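Local coordinates for protein annexin B22 (Schistosoma mansoni, PDB 4MDU) that binds acidic phospholipid membranes in a calcium-dependent manner, aggregates liposomes when calcium is present, and takes part in worm reproduction and host-parasite interaction, at residues I59-Q72 with F98-P110. Sequence-based numbering, arbitrary orientation.
Sequences IINILARRTNYERQ and FRKVLCQLIVDTP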
loop_
_atom_site.group_PDB
_atom_site.type_symbol
_atom_site.label_atom_id
_atom_site.label_comp_id
_atom_site.label_asym_id
_atom_site.label_seq_id
_atom_site.Cartn_x
_atom_site.Cartn_y
_atom_site.Cartn_z
ATOM N N ILE B 59 -11.455 -36.427 -0.004
ATOM C CA ILE B 59 -11.851 -35.304 0.811
ATOM C C ILE B 59 -11.958 -34.048 -0.052
ATOM O O ILE B 59 -12.961 -33.332 -0.001
ATOM C CB ILE B 59 -10.845 -35.066 1.961
ATOM C CG1 ILE B 59 -10.778 -36.291 2.872
ATOM C CG2 ILE B 59 -11.220 -33.823 2.768
ATOM C CD1 ILE B 59 -10.066 -36.033 4.203
ATOM N N ILE B 60 -10.922 -33.787 -0.844
ATOM C CA ILE B 60 -10.856 -32.559 -1.627
ATOM C C ILE B 60 -11.963 -32.519 -2.663
ATOM O O ILE B 60 -12.587 -31.481 -2.875
ATOM C CB ILE B 60 -9.503 -32.402 -2.350
ATOM C CG1 ILE B 60 -8.422 -31.963 -1.369
ATOM C CG2 ILE B 60 -9.618 -31.369 -3.460
ATOM C CD1 ILE B 60 -7.038 -32.459 -1.717
ATOM N N ASN B 61 -12.208 -33.659 -3.300
ATOM C CA ASN B 61 -13.169 -33.719 -4.400
ATOM C C ASN B 61 -14.613 -33.572 -3.944
ATOM O O ASN B 61 -15.525 -33.494 -4.768
ATOM C CB ASN B 61 -12.988 -34.998 -5.233
ATOM C CG ASN B 61 -11.728 -34.966 -6.077
ATOM O OD1 ASN B 61 -11.174 -33.898 -6.343
ATOM N ND2 ASN B 61 -11.265 -36.138 -6.504
ATOM N N ILE B 62 -14.815 -33.538 -2.630
ATOM C CA ILE B 62 -16.131 -33.249 -2.079
ATOM C C ILE B 62 -16.164 -31.786 -1.627
ATOM O O ILE B 62 -16.837 -30.949 -2.236
ATOM C CB ILE B 62 -16.453 -34.173 -0.886
ATOM C CG1 ILE B 62 -16.622 -35.619 -1.343
ATOM C CG2 ILE B 62 -17.717 -33.729 -0.173
ATOM C CD1 ILE B 62 -16.970 -36.548 -0.189
ATOM N N LEU B 63 -15.407 -31.495 -0.570
ATOM C CA LEU B 63 -15.427 -30.205 0.105
ATOM C C LEU B 63 -15.096 -29.035 -0.810
ATOM O O LEU B 63 -15.734 -27.988 -0.720
ATOM C CB LEU B 63 -14.487 -30.228 1.312
ATOM C CG LEU B 63 -14.907 -31.188 2.429
ATOM C CD1 LEU B 63 -13.824 -31.286 3.497
ATOM C CD2 LEU B 63 -16.247 -30.746 3.036
ATOM N N ALA B 64 -14.116 -29.212 -1.696
ATOM C CA ALA B 64 -13.759 -28.173 -2.667
ATOM C C ALA B 64 -14.663 -28.172 -3.914
ATOM O O ALA B 64 -14.421 -27.422 -4.874
ATOM C CB ALA B 64 -12.292 -28.296 -3.070
ATOM N N ARG B 65 -15.681 -29.026 -3.911
ATOM C CA ARG B 65 -16.712 -28.996 -4.956
ATOM C C ARG B 65 -18.131 -28.710 -4.428
ATOM O O ARG B 65 -19.112 -29.011 -5.097
ATOM C CB ARG B 65 -16.711 -30.294 -5.759
ATOM C CG ARG B 65 -15.418 -30.550 -6.571
ATOM C CD ARG B 65 -15.044 -29.347 -7.454
ATOM N NE ARG B 65 -16.158 -28.907 -8.284
ATOM C CZ ARG B 65 -16.302 -27.673 -8.759
ATOM N NH1 ARG B 65 -15.384 -26.742 -8.504
ATOM N NH2 ARG B 65 -17.367 -27.365 -9.495
ATOM N N ARG B 66 -18.235 -28.124 -3.240
ATOM C CA ARG B 66 -19.537 -27.761 -2.657
ATOM C C ARG B 66 -19.551 -26.289 -2.246
ATOM O O ARG B 66 -18.510 -25.730 -1.920
ATOM C CB ARG B 66 -19.836 -28.627 -1.425
ATOM C CG ARG B 66 -19.780 -30.148 -1.659
ATOM C CD ARG B 66 -21.031 -30.696 -2.380
ATOM N NE ARG B 66 -20.990 -32.159 -2.437
ATOM C CZ ARG B 66 -20.422 -32.853 -3.424
ATOM N NH1 ARG B 66 -19.881 -32.208 -4.457
ATOM N NH2 ARG B 66 -20.398 -34.186 -3.388
ATOM N N THR B 67 -20.727 -25.659 -2.242
ATOM C CA THR B 67 -20.811 -24.285 -1.778
ATOM C C THR B 67 -20.675 -24.285 -0.266
ATOM O O THR B 67 -20.774 -25.339 0.382
ATOM C CB THR B 67 -22.166 -23.674 -2.089
ATOM O OG1 THR B 67 -23.150 -24.315 -1.271
ATOM C CG2 THR B 67 -22.528 -23.866 -3.547
ATOM N N ASN B 68 -20.444 -23.104 0.292
ATOM C CA ASN B 68 -20.396 -22.930 1.738
ATOM C C ASN B 68 -21.641 -23.505 2.438
ATOM O O ASN B 68 -21.530 -24.253 3.405
ATOM C CB ASN B 68 -20.225 -21.452 2.088
ATOM C CG ASN B 68 -20.295 -21.198 3.584
ATOM O OD1 ASN B 68 -19.352 -21.490 4.312
ATOM N ND2 ASN B 68 -21.411 -20.634 4.045
ATOM N N TYR B 69 -22.824 -23.169 1.936
ATOM C CA TYR B 69 -24.045 -23.746 2.476
ATOM C C TYR B 69 -24.011 -25.285 2.511
ATOM O O TYR B 69 -24.292 -25.906 3.543
ATOM C CB TYR B 69 -25.292 -23.244 1.737
ATOM C CG TYR B 69 -26.563 -23.774 2.374
ATOM C CD1 TYR B 69 -27.169 -23.103 3.434
ATOM C CD2 TYR B 69 -27.127 -24.965 1.947
ATOM C CE1 TYR B 69 -28.309 -23.596 4.030
ATOM C CE2 TYR B 69 -28.266 -25.471 2.543
ATOM C CZ TYR B 69 -28.854 -24.783 3.578
ATOM O OH TYR B 69 -29.994 -25.289 4.158
ATOM N N GLU B 70 -23.653 -25.911 1.397
ATOM C CA GLU B 70 -23.560 -27.365 1.401
ATOM C C GLU B 70 -22.498 -27.887 2.383
ATOM O O GLU B 70 -22.724 -28.878 3.085
ATOM C CB GLU B 70 -23.325 -27.890 -0.007
ATOM C CG GLU B 70 -24.472 -27.571 -0.952
ATOM C CD GLU B 70 -24.097 -27.735 -2.417
ATOM O OE1 GLU B 70 -22.892 -27.693 -2.747
ATOM O OE2 GLU B 70 -25.014 -27.902 -3.240
ATOM N N ARG B 71 -21.350 -27.220 2.447
ATOM C CA ARG B 71 -20.284 -27.693 3.326
ATOM C C ARG B 71 -20.806 -27.706 4.764
ATOM O O ARG B 71 -20.690 -28.703 5.472
ATOM C CB ARG B 71 -19.006 -26.848 3.185
ATOM C CG ARG B 71 -18.359 -26.936 1.782
ATOM C CD ARG B 71 -16.937 -26.383 1.735
ATOM N NE ARG B 71 -16.887 -24.943 2.004
ATOM C CZ ARG B 71 -16.979 -23.999 1.071
ATOM N NH1 ARG B 71 -17.138 -24.330 -0.203
ATOM N NH2 ARG B 71 -16.915 -22.721 1.409
ATOM N N GLN B 72 -21.405 -26.597 5.172
ATOM C CA GLN B 72 -22.012 -26.497 6.493
ATOM C C GLN B 72 -23.116 -27.532 6.676
ATOM O O GLN B 72 -23.219 -28.155 7.738
ATOM C CB GLN B 72 -22.526 -25.079 6.725
ATOM C CG GLN B 72 -21.395 -24.056 6.696
ATOM C CD GLN B 72 -20.307 -24.385 7.703
ATOM O OE1 GLN B 72 -20.542 -24.354 8.901
ATOM N NE2 GLN B 72 -19.120 -24.718 7.215
ATOM N N PHE B 98 -2.309 -28.448 3.825
ATOM C CA PHE B 98 -3.560 -29.091 3.512
ATOM C C PHE B 98 -4.547 -28.816 4.637
ATOM O O PHE B 98 -5.672 -28.389 4.391
ATOM C CB PHE B 98 -3.358 -30.585 3.348
ATOM C CG PHE B 98 -4.562 -31.296 2.825
ATOM C CD1 PHE B 98 -5.441 -30.656 1.971
ATOM C CD2 PHE B 98 -4.810 -32.612 3.179
ATOM C CE1 PHE B 98 -6.550 -31.308 1.493
ATOM C CE2 PHE B 98 -5.920 -33.274 2.700
ATOM C CZ PHE B 98 -6.792 -32.623 1.856
ATOM N N ARG B 99 -4.122 -29.053 5.875
ATOM C CA ARG B 99 -4.974 -28.761 7.031
ATOM C C ARG B 99 -5.412 -27.289 7.051
ATOM O O ARG B 99 -6.579 -26.987 7.290
ATOM C CB ARG B 99 -4.271 -29.139 8.336
ATOM C CG ARG B 99 -5.134 -28.980 9.570
ATOM C CD ARG B 99 -4.639 -29.859 10.714
ATOM N NE ARG B 99 -3.415 -29.351 11.335
ATOM C CZ ARG B 99 -2.821 -29.909 12.390
ATOM N NH1 ARG B 99 -3.327 -31.005 12.940
ATOM N NH2 ARG B 99 -1.716 -29.377 12.890
ATOM N N LYS B 100 -4.476 -26.383 6.791
ATOM C CA LYS B 100 -4.788 -24.961 6.723
ATOM C C LYS B 100 -5.954 -24.701 5.769
ATOM O O LYS B 100 -6.962 -24.106 6.141
ATOM C CB LYS B 100 -3.573 -24.166 6.248
ATOM C CG LYS B 100 -2.768 -23.509 7.337
ATOM C CD LYS B 100 -1.607 -24.377 7.771
ATOM C CE LYS B 100 -0.763 -23.653 8.811
ATOM N NZ LYS B 100 -0.383 -22.292 8.330
ATOM N N VAL B 101 -5.824 -25.156 4.534
ATOM C CA VAL B 101 -6.829 -24.813 3.552
ATOM C C VAL B 101 -8.146 -25.508 3.902
ATOM O O VAL B 101 -9.234 -24.956 3.696
ATOM C CB VAL B 101 -6.356 -25.118 2.105
ATOM C CG1 VAL B 101 -6.242 -26.612 1.876
ATOM C CG2 VAL B 101 -7.310 -24.481 1.096
ATOM N N LEU B 102 -8.051 -26.711 4.455
ATOM C CA LEU B 102 -9.245 -27.429 4.877
ATOM C C LEU B 102 -9.996 -26.660 5.973
ATOM O O LEU B 102 -11.224 -26.697 6.050
ATOM C CB LEU B 102 -8.901 -28.820 5.385
ATOM C CG LEU B 102 -8.638 -29.898 4.336
ATOM C CD1 LEU B 102 -8.332 -31.235 5.004
ATOM C CD2 LEU B 102 -9.822 -30.030 3.388
ATOM N N CYS B 103 -9.258 -25.966 6.825
ATOM C CA CYS B 103 -9.905 -25.270 7.912
ATOM C C CYS B 103 -10.609 -24.030 7.389
ATOM O O CYS B 103 -11.704 -23.726 7.825
ATOM C CB CYS B 103 -8.929 -24.941 9.042
ATOM S SG CYS B 103 -8.573 -26.358 10.133
ATOM N N GLN B 104 -10.001 -23.327 6.441
ATOM C CA GLN B 104 -10.673 -22.173 5.851
ATOM C C GLN B 104 -11.976 -22.632 5.216
ATOM O O GLN B 104 -13.008 -21.988 5.344
ATOM C CB GLN B 104 -9.773 -21.491 4.822
ATOM C CG GLN B 104 -8.479 -20.983 5.431
ATOM C CD GLN B 104 -8.737 -20.099 6.633
ATOM O OE1 GLN B 104 -9.347 -19.030 6.510
ATOM N NE2 GLN B 104 -8.289 -20.543 7.810
ATOM N N LEU B 105 -11.917 -23.794 4.579
ATOM C CA LEU B 105 -13.037 -24.369 3.852
ATOM C C LEU B 105 -14.228 -24.893 4.690
ATOM O O LEU B 105 -15.377 -24.658 4.308
ATOM C CB LEU B 105 -12.489 -25.465 2.926
ATOM C CG LEU B 105 -13.103 -25.856 1.580
ATOM C CD1 LEU B 105 -13.572 -24.684 0.707
ATOM C CD2 LEU B 105 -12.087 -26.710 0.836
ATOM N N ILE B 106 -14.005 -25.619 5.794
ATOM C CA ILE B 106 -15.174 -26.178 6.504
ATOM C C ILE B 106 -15.802 -25.219 7.497
ATOM O O ILE B 106 -16.779 -25.565 8.149
ATOM C CB ILE B 106 -14.934 -27.495 7.303
ATOM C CG1 ILE B 106 -13.516 -27.548 7.809
ATOM C CG2 ILE B 106 -15.445 -28.744 6.544
ATOM C CD1 ILE B 106 -13.233 -26.465 8.758
ATOM N N VAL B 107 -15.216 -24.040 7.635
ATOM C CA VAL B 107 -15.760 -23.021 8.509
ATOM C C VAL B 107 -16.737 -22.145 7.733
ATOM O O VAL B 107 -16.496 -21.829 6.570
ATOM C CB VAL B 107 -14.626 -22.196 9.132
ATOM C CG1 VAL B 107 -15.110 -20.824 9.510
ATOM C CG2 VAL B 107 -14.065 -22.942 10.344
ATOM N N ASP B 108 -17.851 -21.782 8.370
ATOM C CA ASP B 108 -18.859 -20.932 7.744
ATOM C C ASP B 108 -18.179 -19.681 7.199
ATOM O O ASP B 108 -17.340 -19.069 7.881
ATOM C CB ASP B 108 -19.949 -20.553 8.775
ATOM C CG ASP B 108 -21.182 -19.934 8.136
ATOM O OD1 ASP B 108 -21.414 -20.158 6.919
ATOM O OD2 ASP B 108 -21.925 -19.225 8.861
ATOM N N THR B 109 -18.518 -19.300 5.971
ATOM C CA THR B 109 -17.864 -18.148 5.338
ATOM C C THR B 109 -17.680 -16.942 6.264
ATOM O O THR B 109 -16.577 -16.419 6.371
ATOM C CB THR B 109 -18.626 -17.680 4.105
ATOM O OG1 THR B 109 -18.764 -18.773 3.199
ATOM C CG2 THR B 109 -17.900 -16.542 3.442
ATOM N N PRO B 110 -18.766 -16.481 6.919
ATOM C CA PRO B 110 -18.612 -15.310 7.790
ATOM C C PRO B 110 -17.586 -15.490 8.909
ATOM O O PRO B 110 -16.880 -14.535 9.222
ATOM C CB PRO B 110 -20.029 -15.091 8.365
ATOM C CG PRO B 110 -20.807 -16.331 8.016
ATOM C CD PRO B 110 -20.178 -16.883 6.773
HETATM O O HOH W 1 -18.040 -23.927 4.651
HETATM O O HOH W 2 -15.537 -21.441 4.119
#
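Asn68, Arg71 and Gln72 of helix 68-82 hydrogen-bond to residues 105-109, on the way from helix 96-106 to helix 109-122. Arg71 NE donates to Leu105 O (2.8 Å), which lies 26° out of the guanidinium plane, in a bent bond. Gln72 folds back at chi2 (-56°), which brings NE2 above the carbonyl plane of Ile106, 2.7 Å from its O. Asn68 uses both ends of its amide. OD1 accepts from Thr109 N (2.9 Å). ND2 points almost straight at Asp108 OD1 (2.9 Å), with amide and carboxylate nearly coplanar. Asp108 OD1 also bonds to Ser7 OG, and its OD2 to Glu8 N. A water accepts from Gln72 NE2 and lies near Asn68 OD1 and Leu105 O.

By the predicted limits, 59-72 and most of 98-110 lie in the first repeat of the all-helical annexin fold. The Asn68 bonds cross into the second. Thr67 and Glu70 form a capping box: Thr67 OG1 accepts from Glu70 N, and Thr67 N donates to Glu70 OE1.

The rest is van der Waals packing. Leu105 CD1 sits over the centre of the Arg71 guanidinium, 3.5 Å from CZ, while its CD2 reaches Ala64 CB. Among apolar pairs, Leu102 CD2 lies against Ile59 CG2 and Leu63 CD1. Ile60 CD1 approaches Phe98 CE1 obliquely (3.4 Å), and both residues also touch Thr354 of helix 349-358.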